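Local coordinates for piwi domain-containing protein (Vanderwaltozyma polyspora, PDB 5THE) that probably binds RNA as a budding-yeast Argonaute, of which this chain is the C-terminal lobe, carrying a Piwi domain of the RNase H clan, at residues V5-Y11 and T430-D436; V27-L32 and P421-R427; M320-K325 and F369-L373; I266-D272 and K338-D344. All coordinates share one frame; numbering follows the deposited sequence.

The chain begins with the loop 5-11, which in contact 1 meets residues 430-436 and closes the outermost of the loops described. Strand 27-31 then pairs with 423-425 in contact 2, nested inside that loop and touching contact 1 where Tyr11 lies against Asp426 and Arg427. Together the two fasten the N-terminal part of the chain to the Piwi domain. Both remaining contacts lie inside the loop closed by contact 2. In contact 4 strand 267-272 runs beside 339-344, and in contact 3 helix 320-325 packs on 369-373. Their segments alternate along the chain, so these two cross, and Met320 joins helix to strands by packing on Leu267, Leu269 and Ile339.

Contact 1 (V5-Y11 and T430-D436); sequences VENRHDY and TSVAHFD
Arg8 pushes its guanidinium group into a pocket walled by backbone carbonyls of residues 430-436, and this is the tight half of the contact. NE and NH2 grip Ser431 O side-on, at 3.0 and 2.8 Å, both close to the guanidinium plane. NH2 also gives a nearly straight bond (166°) to a lone pair of Asp436 O at 2.7 Å, and its salt bridge to Asp436 OD1 adds a charged partner. The bend at chi3 (-58°) turns the group inward to meet them. Phe435 CA lies over one guanidinium face and Tyr11 CE1 near the rim of the other, so bonds in its plane and packing on both faces limit its rotation; only arginine offers so many donors in one flat group. Nearby, Arg8 N bonds Ala433 O at 2.7 Å, and the Phe435 ring turns its edge to the face of His9 in a tilted edge-to-face pair, CE2 3.5 Å from ND1. Glu6 OE2 holds that imidazole by accepting from NE2 at 2.7 Å. A water accepts from Phe435 N and donates to Glu6 O, where the backbones do not bond directly. The solvent side is looser: Asn7, Val432 and Ala433 are exposed, and Tyr11 OH comes no nearer to Val432 CG1 than 3.8 Å. Beyond the pair, Asp436 bonds His453 of strand 452-459, while Phe435 packs on Cys456 of that strand and on Leu468 of helix 465-475.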
# COMPACT_ATOMS: atom_id res chain seq x y z
N VAL A 5 -17.56 -16.29 12.89
CA VAL A 5 -17.00 -14.98 13.18
C VAL A 5 -16.56 -14.94 14.64
O VAL A 5 -17.30 -15.33 15.54
CB VAL A 5 -18.01 -13.87 12.86
CG1 VAL A 5 -17.45 -12.51 13.26
CG2 VAL A 5 -18.35 -13.89 11.39
N GLU A 6 -15.33 -14.48 14.85
CA GLU A 6 -14.74 -14.37 16.18
C GLU A 6 -15.60 -13.49 17.09
O GLU A 6 -16.11 -12.45 16.67
CB GLU A 6 -13.33 -13.77 16.06
CG GLU A 6 -12.40 -14.01 17.22
CD GLU A 6 -11.93 -15.46 17.31
OE1 GLU A 6 -11.92 -16.17 16.26
OE2 GLU A 6 -11.60 -15.90 18.42
N ASN A 7 -15.75 -13.90 18.34
CA ASN A 7 -16.30 -13.01 19.35
C ASN A 7 -15.17 -12.30 20.08
O ASN A 7 -14.02 -12.72 20.02
CB ASN A 7 -17.16 -13.79 20.35
CG ASN A 7 -18.41 -14.37 19.70
OD1 ASN A 7 -19.20 -13.65 19.10
ND2 ASN A 7 -18.58 -15.67 19.81
N ARG A 8 -15.52 -11.20 20.76
CA ARG A 8 -14.54 -10.39 21.46
C ARG A 8 -13.82 -11.21 22.53
O ARG A 8 -14.45 -11.92 23.31
CB ARG A 8 -15.21 -9.19 22.10
CG ARG A 8 -14.32 -8.40 23.03
CD ARG A 8 -15.02 -7.10 23.55
NE ARG A 8 -15.42 -6.20 22.45
CZ ARG A 8 -14.57 -5.45 21.76
NH1 ARG A 8 -13.27 -5.49 22.05
NH2 ARG A 8 -15.01 -4.65 20.78
N HIS A 9 -12.49 -11.11 22.57
CA HIS A 9 -11.72 -11.78 23.62
C HIS A 9 -11.65 -10.95 24.90
O HIS A 9 -11.90 -11.44 26.00
CB HIS A 9 -10.29 -12.08 23.16
CG HIS A 9 -10.19 -12.82 21.86
ND1 HIS A 9 -8.99 -13.01 21.21
CD2 HIS A 9 -11.13 -13.43 21.10
CE1 HIS A 9 -9.20 -13.70 20.10
NE2 HIS A 9 -10.49 -13.97 20.01
N ASP A 10 -11.33 -9.68 24.74
CA ASP A 10 -10.96 -8.79 25.83
C ASP A 10 -11.06 -7.37 25.29
O ASP A 10 -11.56 -7.15 24.18
CB ASP A 10 -9.56 -9.14 26.34
CG ASP A 10 -8.48 -8.91 25.28
OD1 ASP A 10 -8.80 -8.65 24.10
OD2 ASP A 10 -7.28 -8.98 25.64
N TYR A 11 -10.58 -6.42 26.08
CA TYR A 11 -10.44 -5.03 25.68
C TYR A 11 -8.97 -4.64 25.82
O TYR A 11 -8.23 -5.25 26.59
CB TYR A 11 -11.32 -4.11 26.54
CG TYR A 11 -12.80 -4.33 26.33
CD1 TYR A 11 -13.47 -3.68 25.31
CD2 TYR A 11 -13.51 -5.21 27.14
CE1 TYR A 11 -14.82 -3.88 25.10
CE2 TYR A 11 -14.86 -5.41 26.94
CZ TYR A 11 -15.51 -4.74 25.93
OH TYR A 11 -16.84 -4.96 25.74
N THR A 430 -18.31 0.65 20.30
CA THR A 430 -17.97 -0.59 19.62
C THR A 430 -18.87 -1.73 20.08
O THR A 430 -19.64 -1.61 21.03
CB THR A 430 -16.52 -0.98 19.91
OG1 THR A 430 -16.37 -1.02 21.34
CG2 THR A 430 -15.54 0.04 19.31
N SER A 431 -18.70 -2.87 19.43
CA SER A 431 -19.49 -4.03 19.79
C SER A 431 -18.98 -4.66 21.08
O SER A 431 -17.77 -4.77 21.30
CB SER A 431 -19.46 -5.06 18.66
OG SER A 431 -20.15 -6.22 19.06
N VAL A 432 -19.90 -5.05 21.95
CA VAL A 432 -19.50 -5.86 23.10
C VAL A 432 -19.19 -7.28 22.65
O VAL A 432 -18.11 -7.81 22.92
CB VAL A 432 -20.57 -5.83 24.20
CG1 VAL A 432 -20.19 -6.79 25.33
CG2 VAL A 432 -20.74 -4.42 24.76
N ALA A 433 -20.12 -7.91 21.90
CA ALA A 433 -19.96 -9.31 21.52
C ALA A 433 -18.89 -9.50 20.46
O ALA A 433 -18.16 -10.49 20.48
CB ALA A 433 -21.30 -9.89 21.02
N HIS A 434 -18.78 -8.58 19.52
CA HIS A 434 -17.81 -8.75 18.45
C HIS A 434 -16.52 -8.01 18.76
O HIS A 434 -16.46 -7.13 19.63
CB HIS A 434 -18.41 -8.31 17.12
CG HIS A 434 -19.44 -9.28 16.61
ND1 HIS A 434 -20.72 -8.89 16.26
CD2 HIS A 434 -19.38 -10.61 16.40
CE1 HIS A 434 -21.40 -9.95 15.86
NE2 HIS A 434 -20.61 -11.01 15.93
N PHE A 435 -15.46 -8.39 18.06
CA PHE A 435 -14.10 -8.00 18.37
C PHE A 435 -13.71 -6.83 17.46
O PHE A 435 -12.98 -6.99 16.49
CB PHE A 435 -13.17 -9.22 18.20
CG PHE A 435 -11.81 -9.08 18.85
CD1 PHE A 435 -11.40 -7.89 19.41
CD2 PHE A 435 -10.95 -10.17 18.89
CE1 PHE A 435 -10.16 -7.78 19.99
CE2 PHE A 435 -9.70 -10.06 19.47
CZ PHE A 435 -9.31 -8.87 20.02
N ASP A 436 -14.21 -5.64 17.79
CA ASP A 436 -13.93 -4.48 16.97
C ASP A 436 -13.32 -3.35 17.79
O ASP A 436 -13.42 -3.30 19.03
CB ASP A 436 -15.18 -4.00 16.21
CG ASP A 436 -16.22 -3.34 17.12
OD1 ASP A 436 -16.48 -3.86 18.22
OD2 ASP A 436 -16.78 -2.30 16.72
O HOH W 1 -15.54 -10.15 15.58

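Contact 2 (V27-L32 and P421-R427); sequences VPSRIL and PGTVVDR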
# COMPACT_ATOMS: atom_id res chain seq x y z
N VAL A 27 -16.62 9.44 25.26
CA VAL A 27 -16.19 8.05 25.26
C VAL A 27 -14.73 7.98 25.69
O VAL A 27 -13.93 8.89 25.43
CB VAL A 27 -16.38 7.39 23.86
CG1 VAL A 27 -15.30 7.81 22.88
CG2 VAL A 27 -16.48 5.88 23.93
N PRO A 28 -14.35 6.92 26.42
CA PRO A 28 -12.94 6.77 26.79
C PRO A 28 -12.12 6.35 25.59
O PRO A 28 -12.56 5.54 24.76
CB PRO A 28 -12.96 5.68 27.87
CG PRO A 28 -14.12 4.86 27.52
CD PRO A 28 -15.16 5.82 26.98
N SER A 29 -10.93 6.92 25.48
CA SER A 29 -9.98 6.49 24.47
C SER A 29 -8.64 6.22 25.13
O SER A 29 -8.36 6.71 26.23
CB SER A 29 -9.80 7.55 23.37
OG SER A 29 -8.92 8.57 23.81
N ARG A 30 -7.81 5.46 24.44
CA ARG A 30 -6.41 5.32 24.80
C ARG A 30 -5.57 5.72 23.60
O ARG A 30 -5.94 5.45 22.45
CB ARG A 30 -6.08 3.89 25.25
CG ARG A 30 -6.82 3.47 26.51
CD ARG A 30 -6.78 1.96 26.71
NE ARG A 30 -7.58 1.27 25.71
CZ ARG A 30 -7.07 0.60 24.67
NH1 ARG A 30 -5.76 0.53 24.52
NH2 ARG A 30 -7.89 0.02 23.79
N ILE A 31 -4.46 6.40 23.84
CA ILE A 31 -3.57 6.80 22.77
C ILE A 31 -2.36 5.89 22.84
O ILE A 31 -1.61 5.91 23.83
CB ILE A 31 -3.19 8.29 22.87
CG1 ILE A 31 -4.46 9.13 22.87
CG2 ILE A 31 -2.29 8.71 21.71
CD1 ILE A 31 -4.24 10.54 23.36
N LEU A 32 -2.19 5.06 21.81
CA LEU A 32 -1.04 4.17 21.70
C LEU A 32 0.21 4.93 21.27
O LEU A 32 0.15 5.91 20.51
CB LEU A 32 -1.33 3.04 20.71
CG LEU A 32 -2.50 2.12 21.06
CD1 LEU A 32 -2.58 0.94 20.09
CD2 LEU A 32 -2.37 1.61 22.49
N PRO A 421 -2.87 10.98 16.97
CA PRO A 421 -2.61 9.63 16.47
C PRO A 421 -1.87 8.78 17.53
O PRO A 421 -1.21 9.37 18.35
CB PRO A 421 -1.73 9.88 15.23
CG PRO A 421 -1.23 11.28 15.34
CD PRO A 421 -2.15 12.04 16.24
N GLY A 422 -2.04 7.48 17.64
CA GLY A 422 -3.20 6.73 17.29
C GLY A 422 -4.07 6.49 18.52
O GLY A 422 -3.88 5.59 19.36
N THR A 423 -5.05 7.35 18.59
CA THR A 423 -6.17 7.19 19.49
C THR A 423 -6.91 5.90 19.16
O THR A 423 -7.30 5.67 18.01
CB THR A 423 -7.09 8.41 19.32
OG1 THR A 423 -6.42 9.57 19.82
CG2 THR A 423 -8.41 8.20 20.04
N VAL A 424 -7.09 5.06 20.17
CA VAL A 424 -7.88 3.84 20.06
C VAL A 424 -9.15 4.03 20.87
O VAL A 424 -9.11 4.53 22.00
CB VAL A 424 -7.12 2.60 20.58
CG1 VAL A 424 -7.93 1.32 20.28
CG2 VAL A 424 -5.76 2.52 19.95
N VAL A 425 -10.26 3.58 20.32
CA VAL A 425 -11.52 3.49 21.03
C VAL A 425 -12.02 2.07 20.82
O VAL A 425 -12.30 1.67 19.68
CB VAL A 425 -12.55 4.53 20.54
CG1 VAL A 425 -13.91 4.30 21.20
CG2 VAL A 425 -12.06 5.94 20.84
N ASP A 426 -12.08 1.27 21.89
CA ASP A 426 -12.69 -0.05 21.77
C ASP A 426 -13.75 -0.26 22.85
O ASP A 426 -14.10 -1.40 23.15
CB ASP A 426 -11.64 -1.17 21.78
CG ASP A 426 -10.88 -1.31 23.11
OD1 ASP A 426 -11.01 -0.46 24.02
OD2 ASP A 426 -10.13 -2.29 23.24
N ARG A 427 -14.29 0.83 23.41
CA ARG A 427 -15.39 0.75 24.35
C ARG A 427 -16.45 1.78 23.98
O ARG A 427 -16.15 2.78 23.32
CB ARG A 427 -14.91 0.98 25.79
CG ARG A 427 -14.11 -0.18 26.34
CD ARG A 427 -13.78 0.07 27.75
NE ARG A 427 -12.82 -0.88 28.29
CZ ARG A 427 -13.17 -1.99 28.93
NH1 ARG A 427 -14.45 -2.29 29.08
NH2 ARG A 427 -12.22 -2.79 29.41
O HOH W 2 -11.97 2.80 24.47
O HOH W 3 -7.58 10.68 22.17
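Arg30 and Val424 form the hydrogen-bonded pair of a short antiparallel strand contact, through which strand 27-31 from the N-terminal part of the chain lies against strand 423-425 of the Piwi domain. Arg30 N gives to Val424 O, and Val424 N returns a bond of 2.6 Å to Arg30 O. Next along, Ile31 and Thr423 make a non-hydrogen-bonded pair; beyond it Leu32 N reaches Gly422 O at 3.0 Å, just after a cis peptide. The strand axes come within 4.4 Å at 141°, markedly skewed from exact antiparallel. Strand 25-31 is also paired with 16-22, and 423-425 with 435-440, so the contact joins an N-terminal hairpin edge to edge with the Piwi strands. Its two faces differ in character. On the face of Ser29 and Thr423, a water donates to both hydroxyl oxygens, while Ser29 OG also meets Val18 O and Thr423 OG1 meets Met420 O. Toward helix 465-475, Leu32 CG presses on Val424 CG2 at a tight 3.5 Å, branched aliphatic chains filling a buried corner. Arg30 bends at chi3 (-69°) past Val424 CG1 and sends NH2 to Asp426 OD1 at 3.2 Å, meeting it from above the carboxylate plane. Cut back to an alanine, Arg30 would probably leave the buried Asp426 without its charged mate and Lys14 O without the donor NH1. Asp426 OD2 is held separately, by Gly12 N and Gln469 NE2.

Contact 3 (M320-K325 and F369-L373); sequences MLNRLK and FGPQL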
# COMPACT_ATOMS: atom_id res chain seq x y z
N MET A 320 -2.69 -17.24 -2.95
CA MET A 320 -1.74 -17.48 -1.88
C MET A 320 -0.44 -18.08 -2.38
O MET A 320 0.58 -17.92 -1.72
CB MET A 320 -2.36 -18.39 -0.82
CG MET A 320 -3.36 -17.69 0.08
SD MET A 320 -2.59 -16.45 1.16
CE MET A 320 -1.35 -17.41 2.05
N LEU A 321 -0.45 -18.75 -3.54
CA LEU A 321 0.71 -19.52 -3.97
C LEU A 321 1.95 -18.64 -4.07
O LEU A 321 3.02 -18.99 -3.54
CB LEU A 321 0.43 -20.21 -5.31
CG LEU A 321 1.60 -20.96 -5.98
CD1 LEU A 321 2.25 -21.98 -5.04
CD2 LEU A 321 1.16 -21.63 -7.27
N ASN A 322 1.83 -17.49 -4.72
CA ASN A 322 2.96 -16.58 -4.84
C ASN A 322 3.33 -15.95 -3.50
O ASN A 322 4.51 -15.68 -3.26
CB ASN A 322 2.67 -15.49 -5.86
CG ASN A 322 2.70 -16.02 -7.27
OD1 ASN A 322 3.32 -17.05 -7.52
ND2 ASN A 322 2.04 -15.33 -8.19
N ARG A 323 2.35 -15.66 -2.64
CA ARG A 323 2.70 -15.17 -1.31
C ARG A 323 3.63 -16.16 -0.62
O ARG A 323 4.63 -15.76 -0.00
CB ARG A 323 1.45 -14.94 -0.46
CG ARG A 323 0.26 -14.34 -1.21
CD ARG A 323 0.38 -12.84 -1.36
NE ARG A 323 1.46 -12.41 -2.25
CZ ARG A 323 1.42 -12.55 -3.57
NH1 ARG A 323 0.37 -13.12 -4.14
NH2 ARG A 323 2.43 -12.12 -4.33
N LEU A 324 3.34 -17.46 -0.74
CA LEU A 324 4.18 -18.46 -0.09
C LEU A 324 5.53 -18.59 -0.77
O LEU A 324 6.56 -18.66 -0.11
CB LEU A 324 3.46 -19.81 -0.08
CG LEU A 324 2.19 -19.92 0.76
CD1 LEU A 324 1.59 -21.32 0.62
CD2 LEU A 324 2.50 -19.62 2.20
N LYS A 325 5.53 -18.62 -2.11
CA LYS A 325 6.78 -18.77 -2.85
C LYS A 325 7.75 -17.65 -2.54
O LYS A 325 8.94 -17.88 -2.31
CB LYS A 325 6.50 -18.81 -4.36
CG LYS A 325 6.01 -20.15 -4.90
CD LYS A 325 5.63 -20.00 -6.38
CE LYS A 325 5.51 -21.33 -7.07
NZ LYS A 325 5.22 -21.20 -8.53
N PHE A 369 -0.90 -25.95 -1.25
CA PHE A 369 0.32 -25.34 -1.80
C PHE A 369 1.56 -25.66 -0.95
O PHE A 369 2.64 -25.91 -1.49
CB PHE A 369 0.15 -23.82 -1.90
CG PHE A 369 -0.88 -23.38 -2.89
CD1 PHE A 369 -1.07 -24.07 -4.08
CD2 PHE A 369 -1.67 -22.26 -2.63
CE1 PHE A 369 -2.02 -23.65 -5.01
CE2 PHE A 369 -2.63 -21.84 -3.55
CZ PHE A 369 -2.80 -22.55 -4.74
N GLY A 370 1.44 -25.59 0.38
CA GLY A 370 2.56 -25.79 1.27
C GLY A 370 3.37 -27.05 1.00
O GLY A 370 4.60 -27.01 0.86
N PRO A 371 2.70 -28.21 0.92
CA PRO A 371 3.44 -29.44 0.60
C PRO A 371 4.14 -29.40 -0.74
O PRO A 371 5.19 -30.03 -0.88
CB PRO A 371 2.35 -30.52 0.64
CG PRO A 371 1.33 -29.96 1.58
CD PRO A 371 1.30 -28.49 1.26
N GLN A 372 3.58 -28.69 -1.73
CA GLN A 372 4.28 -28.54 -3.01
C GLN A 372 5.59 -27.79 -2.83
O GLN A 372 6.53 -28.00 -3.62
CB GLN A 372 3.38 -27.81 -4.02
CG GLN A 372 2.03 -28.47 -4.27
CD GLN A 372 1.12 -27.61 -5.13
OE1 GLN A 372 1.45 -26.48 -5.47
NE2 GLN A 372 -0.04 -28.15 -5.48
N LEU A 373 5.70 -26.93 -1.82
CA LEU A 373 6.86 -26.07 -1.65
C LEU A 373 7.83 -26.53 -0.56
O LEU A 373 9.01 -26.20 -0.64
CB LEU A 373 6.42 -24.64 -1.34
CG LEU A 373 5.49 -23.93 -2.32
CD1 LEU A 373 5.02 -22.61 -1.73
CD2 LEU A 373 6.23 -23.69 -3.63
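Leu321 and Phe369 lie at the heart of a helix-on-helix contact in the Piwi domain, between helix 320-329 and the last turn of helix 351-373, two helices of its RNase H-like fold. The axes pass 10.3 Å apart at 37°, running roughly the same way, and no hydrogen bond crosses between these segments: large apolar side chains do the work. Leu321 CB sits 3.9 Å from the centroid of the Phe369 ring and only 10° off the ring normal, a CH-pi contact over the face, where the flat pi face accepts an aliphatic C-H. With CG anti to the backbone N (chi1 174°), Leu321 also brings CD1 against the CG-CD1 side of the ring. Met320 CB meets the ring at its edge, while the thioether end of Met320 turns off toward Leu267 and Leu269 of the neighbouring strand. Leu324 lies against both Phe369 and Leu373, its CD1 3.8 Å from Phe369 CB. Pro371 kinks that helix, since its nitrogen has no hydrogen to give to the turn before; after the kink, Leu373 N bonds Gly370 O at 2.9 Å and Phe369 O only weakly. Leu373 divides its two methyls between adjacent residues: CD1 touches Leu324 CB at 3.6 Å, and CD2 rests 3.8 Å from CG on the aliphatic stem of Lys325.

Contact 4 (I266-D272 and K338-D344); sequences ILVLGSD and KIMYFRD
Leu269 holds the apolar centre, its CD1 3.6 Å from Ile339 CG2 and 4.0 Å from Tyr341 CD1. These residues share the face that meets helix 320-329. On the other face Val268 CG1 comes to the edge of the Phe342 ring, 4.0 Å from CE2, and Ile266 CG2 packs on Met340 CB; here helices 465-475 and 490-515 lie against the pair. The beta-branched and leucine side chains suit a buried strand, and Gly270 adds none beside Phe342. The backbones run parallel at 17°, stitched by six bonds in which Leu267, Leu269 and Ser271 each give from N and accept at O. Such parallel central strands belong to the RNase H-like fold of Piwi domains. Toward the polar edge Ser271 OG gives a weak bond of 2.9 Å to Tyr341 OH, which Glu358 OE2 also meets; Glu358 in turn pairs with Arg343 NH2. A phenylalanine in place of Tyr341 would probably leave Ser271 OG and Glu358 OE2 without the hydroxyl they share. Farther along the two strands, Asp272 and Asp344 run alongside each other in the same direction, their OD1 atoms 3.6 Å apart and their carboxylate planes 25° from each other. Lys390 makes a salt bridge to Asp344 OD1, and Asp496 stands close to both acids. Three acids gathered this way, on neighbouring strands and nearby, are consistent with the metal-binding acidic cluster of RNase H-like nucleases.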
# COMPACT_ATOMS: atom_id res chain seq x y z
N ILE A 266 5.77 -13.24 10.71
CA ILE A 266 4.40 -13.51 10.30
C ILE A 266 4.23 -13.07 8.86
O ILE A 266 4.78 -12.05 8.42
CB ILE A 266 3.43 -12.78 11.24
CG1 ILE A 266 3.57 -13.31 12.66
CG2 ILE A 266 1.97 -12.91 10.76
CD1 ILE A 266 2.90 -12.42 13.70
N LEU A 267 3.49 -13.87 8.09
CA LEU A 267 3.10 -13.47 6.74
C LEU A 267 1.91 -12.53 6.87
O LEU A 267 0.83 -12.94 7.31
CB LEU A 267 2.77 -14.70 5.90
CG LEU A 267 2.10 -14.38 4.56
CD1 LEU A 267 3.06 -13.59 3.70
CD2 LEU A 267 1.65 -15.64 3.86
N VAL A 268 2.11 -11.26 6.52
CA VAL A 268 1.06 -10.25 6.63
C VAL A 268 0.49 -10.05 5.24
O VAL A 268 1.23 -9.75 4.30
CB VAL A 268 1.59 -8.94 7.22
CG1 VAL A 268 0.48 -7.90 7.26
CG2 VAL A 268 2.17 -9.16 8.63
N LEU A 269 -0.83 -10.20 5.11
CA LEU A 269 -1.53 -10.10 3.85
C LEU A 269 -2.51 -8.94 3.86
O LEU A 269 -3.10 -8.63 4.90
CB LEU A 269 -2.33 -11.37 3.54
CG LEU A 269 -1.62 -12.72 3.55
CD1 LEU A 269 -2.70 -13.78 3.56
CD2 LEU A 269 -0.74 -12.84 2.31
N GLY A 270 -2.69 -8.33 2.71
CA GLY A 270 -3.75 -7.35 2.52
C GLY A 270 -4.54 -7.67 1.26
O GLY A 270 -3.97 -8.00 0.23
N SER A 271 -5.86 -7.58 1.37
CA SER A 271 -6.71 -7.77 0.22
C SER A 271 -7.74 -6.66 0.11
O SER A 271 -8.11 -6.03 1.11
CB SER A 271 -7.41 -9.14 0.24
OG SER A 271 -8.29 -9.23 1.33
N ASP A 272 -8.19 -6.42 -1.11
CA ASP A 272 -9.20 -5.42 -1.41
C ASP A 272 -9.98 -5.93 -2.62
O ASP A 272 -9.49 -6.75 -3.39
CB ASP A 272 -8.58 -4.03 -1.67
CG ASP A 272 -9.62 -2.93 -1.88
OD1 ASP A 272 -10.58 -2.83 -1.09
OD2 ASP A 272 -9.45 -2.12 -2.81
N LYS A 338 2.69 -18.32 10.84
CA LYS A 338 1.49 -17.56 11.18
C LYS A 338 1.13 -16.68 10.00
O LYS A 338 2.02 -16.15 9.32
CB LYS A 338 1.68 -16.67 12.42
CG LYS A 338 1.91 -17.40 13.74
CD LYS A 338 1.99 -16.39 14.88
CE LYS A 338 2.27 -17.06 16.22
NZ LYS A 338 1.21 -18.04 16.55
N ILE A 339 -0.17 -16.51 9.77
CA ILE A 339 -0.67 -15.66 8.69
C ILE A 339 -1.61 -14.62 9.29
O ILE A 339 -2.49 -14.95 10.09
CB ILE A 339 -1.38 -16.49 7.60
CG1 ILE A 339 -0.41 -17.52 7.01
CG2 ILE A 339 -1.94 -15.62 6.52
CD1 ILE A 339 -1.06 -18.42 5.96
N MET A 340 -1.43 -13.37 8.89
CA MET A 340 -2.28 -12.25 9.29
C MET A 340 -2.92 -11.69 8.03
O MET A 340 -2.22 -11.21 7.14
CB MET A 340 -1.45 -11.18 10.00
CG MET A 340 -2.22 -9.98 10.49
SD MET A 340 -2.65 -10.15 12.23
CE MET A 340 -1.03 -10.55 12.92
N TYR A 341 -4.26 -11.74 7.96
CA TYR A 341 -5.01 -11.45 6.75
C TYR A 341 -5.87 -10.20 6.94
O TYR A 341 -6.91 -10.24 7.62
CB TYR A 341 -5.86 -12.66 6.37
CG TYR A 341 -6.77 -12.45 5.19
CD1 TYR A 341 -6.27 -12.00 3.98
CD2 TYR A 341 -8.13 -12.73 5.29
CE1 TYR A 341 -7.11 -11.81 2.88
CE2 TYR A 341 -8.98 -12.55 4.20
CZ TYR A 341 -8.46 -12.10 3.00
OH TYR A 341 -9.30 -11.92 1.92
N PHE A 342 -5.45 -9.09 6.35
CA PHE A 342 -6.20 -7.83 6.45
C PHE A 342 -7.13 -7.73 5.26
O PHE A 342 -6.68 -7.77 4.11
CB PHE A 342 -5.28 -6.61 6.47
CG PHE A 342 -4.63 -6.39 7.79
CD1 PHE A 342 -5.25 -5.62 8.77
CD2 PHE A 342 -3.40 -6.96 8.06
CE1 PHE A 342 -4.64 -5.41 9.99
CE2 PHE A 342 -2.79 -6.75 9.30
CZ PHE A 342 -3.42 -5.98 10.26
N ARG A 343 -8.42 -7.60 5.52
CA ARG A 343 -9.42 -7.59 4.46
C ARG A 343 -10.07 -6.21 4.39
O ARG A 343 -10.69 -5.76 5.36
CB ARG A 343 -10.48 -8.66 4.69
CG ARG A 343 -11.62 -8.59 3.71
CD ARG A 343 -11.16 -8.77 2.28
NE ARG A 343 -12.23 -9.44 1.55
CZ ARG A 343 -13.17 -8.80 0.87
NH1 ARG A 343 -13.14 -7.47 0.82
NH2 ARG A 343 -14.12 -9.47 0.25
N ASP A 344 -9.93 -5.55 3.25
CA ASP A 344 -10.52 -4.23 3.03
C ASP A 344 -11.62 -4.33 1.99
O ASP A 344 -11.68 -5.26 1.19
CB ASP A 344 -9.46 -3.21 2.57
CG ASP A 344 -9.96 -1.80 2.65
OD1 ASP A 344 -9.58 -0.96 1.81
OD2 ASP A 344 -10.75 -1.51 3.57